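Local coordinates for transcription factor tau subunit sfc1 (Schizosaccharomyces pombe, PDB 4BJI), which forms, as part of the tauA domain of TFIIIC, contacts with boxA promoter DNA of tRNA and similar genes and helps activate their transcription by RNA polymerase III, at residues 51-55 / 139-144. Numbering follows the deposited sequence.
Sequences RPVWT and VYQVCD
The methyl CG1 of Val139 meets CG2 of Thr55 at 4.0 Å, and a water joins Val139 O to Thr55 OG1, the hydroxyl that also caps Ala58 N in helix 56-60. The Gln141 side chain runs extended beyond CG (chi2 -177°), carrying its amide to edge strand 53-55, where it bonds to the backbone much as a neighbouring strand would. Its NE2 donates a straight bond to Val53 O (3.0 Å, 180°) and another to Tyr107 O, which helps fix the rotation of the buried amide. OE1 accepts from Thr55 N at 3.0 Å and Arg51 NH2 at 2.7 Å, both donors standing well off the amide plane, on opposite faces, while OE1 lies in the guanidinium plane. Strand 53-55 closes one side of the mixed sheet in the helix-turn-helix family region of this DNA-binding domain, whereas 139-141 pairs with 109-111 in a separate sheet; side chains thus bridge the two. At Cys143, SG sits over the centre of the Arg51 guanidinium, 3.5 Å from CZ, with Trp54 CE3 over the opposite face, offset toward its rim. Asp144 closes on the same guanidinium with an end-on salt bridge, OD1 to Arg51 NH1 at 3.0 Å and OD2 to NH2 at 2.8 Å, the two planes 39° apart. A methionine in place of Arg51 would probably leave the buried Asp144 carboxylate without its countercharge and Gln141 OE1 with one donor fewer.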
loop_
_atom_site.group_PDB
_atom_site.type_symbol
_atom_site.label_atom_id
_atom_site.label_comp_id
_atom_site.label_asym_id
_atom_site.label_seq_id
_atom_site.Cartn_x
_atom_site.Cartn_y
_atom_site.Cartn_z
ATOM N N ARG A 51 -6.458 -6.696 -8.255
ATOM C CA ARG A 51 -5.313 -6.359 -7.421
ATOM C C ARG A 51 -5.577 -6.992 -6.057
ATOM O O ARG A 51 -6.545 -6.639 -5.404
ATOM C CB ARG A 51 -5.218 -4.836 -7.324
ATOM C CG ARG A 51 -4.211 -4.290 -6.416
ATOM C CD ARG A 51 -4.142 -2.792 -6.775
ATOM N NE ARG A 51 -3.669 -1.987 -5.697
ATOM C CZ ARG A 51 -3.397 -0.681 -5.864
ATOM N NH1 ARG A 51 -3.546 -0.129 -7.053
ATOM N NH2 ARG A 51 -2.990 0.020 -4.868
ATOM N N PRO A 52 -4.753 -7.960 -5.636
ATOM C CA PRO A 52 -5.113 -8.701 -4.424
ATOM C C PRO A 52 -4.813 -7.992 -3.114
ATOM O O PRO A 52 -5.218 -8.463 -2.057
ATOM C CB PRO A 52 -4.251 -9.955 -4.492
ATOM C CG PRO A 52 -3.070 -9.531 -5.350
ATOM C CD PRO A 52 -3.631 -8.581 -6.369
ATOM N N VAL A 53 -4.084 -6.885 -3.174
ATOM C CA VAL A 53 -3.595 -6.170 -1.994
ATOM C C VAL A 53 -3.832 -4.680 -2.194
ATOM O O VAL A 53 -3.328 -4.099 -3.181
ATOM C CB VAL A 53 -2.058 -6.420 -1.825
ATOM C CG1 VAL A 53 -1.487 -5.618 -0.688
ATOM C CG2 VAL A 53 -1.750 -7.926 -1.632
ATOM N N TRP A 54 -4.542 -4.040 -1.268
ATOM C CA TRP A 54 -4.944 -2.644 -1.402
ATOM C C TRP A 54 -4.861 -1.884 -0.087
ATOM O O TRP A 54 -5.325 -2.386 0.955
ATOM C CB TRP A 54 -6.425 -2.561 -1.762
ATOM C CG TRP A 54 -6.859 -2.948 -3.144
ATOM C CD1 TRP A 54 -7.252 -4.186 -3.570
ATOM C CD2 TRP A 54 -7.056 -2.061 -4.246
ATOM N NE1 TRP A 54 -7.676 -4.119 -4.896
ATOM C CE2 TRP A 54 -7.560 -2.820 -5.319
ATOM C CE3 TRP A 54 -6.854 -0.698 -4.424
ATOM C CZ2 TRP A 54 -7.855 -2.251 -6.563
ATOM C CZ3 TRP A 54 -7.135 -0.144 -5.662
ATOM C CH2 TRP A 54 -7.632 -0.922 -6.708
ATOM N N THR A 55 -4.433 -0.630 -0.107
ATOM C CA THR A 55 -4.725 0.244 1.025
ATOM C C THR A 55 -6.204 0.676 0.993
ATOM O O THR A 55 -6.867 0.668 -0.069
ATOM C CB THR A 55 -3.905 1.510 1.026
ATOM O OG1 THR A 55 -4.187 2.208 -0.193
ATOM C CG2 THR A 55 -2.410 1.177 1.144
ATOM N N VAL A 139 0.539 6.462 3.204
ATOM C CA VAL A 139 0.920 5.086 2.870
ATOM C C VAL A 139 0.729 4.900 1.368
ATOM O O VAL A 139 -0.369 5.076 0.864
ATOM C CB VAL A 139 0.098 4.010 3.611
ATOM C CG1 VAL A 139 0.599 2.627 3.260
ATOM C CG2 VAL A 139 0.152 4.229 5.110
ATOM N N TYR A 140 1.819 4.611 0.656
ATOM C CA TYR A 140 1.801 4.473 -0.803
ATOM C C TYR A 140 2.189 3.067 -1.183
ATOM O O TYR A 140 3.202 2.547 -0.710
ATOM C CB TYR A 140 2.768 5.456 -1.455
ATOM C CG TYR A 140 2.344 6.891 -1.281
ATOM C CD1 TYR A 140 2.756 7.621 -0.183
ATOM C CD2 TYR A 140 1.527 7.494 -2.200
ATOM C CE1 TYR A 140 2.363 8.932 -0.015
ATOM C CE2 TYR A 140 1.134 8.807 -2.038
ATOM C CZ TYR A 140 1.564 9.508 -0.956
ATOM O OH TYR A 140 1.143 10.848 -0.811
ATOM N N GLN A 141 1.435 2.488 -2.096
ATOM C CA GLN A 141 1.802 1.202 -2.662
ATOM C C GLN A 141 2.675 1.369 -3.904
ATOM O O GLN A 141 2.501 2.315 -4.673
ATOM C CB GLN A 141 0.584 0.383 -3.007
ATOM C CG GLN A 141 -0.114 -0.150 -1.750
ATOM C CD GLN A 141 -1.285 -1.017 -2.128
ATOM O OE1 GLN A 141 -2.407 -0.507 -2.268
ATOM N NE2 GLN A 141 -1.065 -2.290 -2.331
ATOM N N VAL A 142 3.605 0.442 -4.106
ATOM C CA VAL A 142 4.554 0.559 -5.210
ATOM C C VAL A 142 3.899 0.754 -6.577
ATOM O O VAL A 142 4.341 1.595 -7.367
ATOM C CB VAL A 142 5.471 -0.661 -5.212
ATOM C CG1 VAL A 142 6.256 -0.776 -6.542
ATOM C CG2 VAL A 142 6.400 -0.617 -3.982
ATOM N N CYS A 143 2.865 -0.009 -6.859
ATOM C CA CYS A 143 2.180 0.067 -8.144
ATOM C C CYS A 143 1.547 1.423 -8.410
ATOM O O CYS A 143 1.191 1.711 -9.570
ATOM C CB CYS A 143 1.144 -1.049 -8.249
ATOM S SG CYS A 143 -0.117 -1.052 -6.929
ATOM N N ASP A 144 1.379 2.230 -7.359
ATOM C CA ASP A 144 0.773 3.551 -7.475
ATOM C C ASP A 144 1.843 4.659 -7.517
ATOM O O ASP A 144 1.478 5.842 -7.522
ATOM C CB ASP A 144 -0.192 3.794 -6.332
ATOM C CG ASP A 144 -1.320 2.781 -6.277
ATOM O OD1 ASP A 144 -1.740 2.306 -7.345
ATOM O OD2 ASP A 144 -1.778 2.503 -5.152
HETATM O O HOH W 1 -2.465 4.203 -0.765
#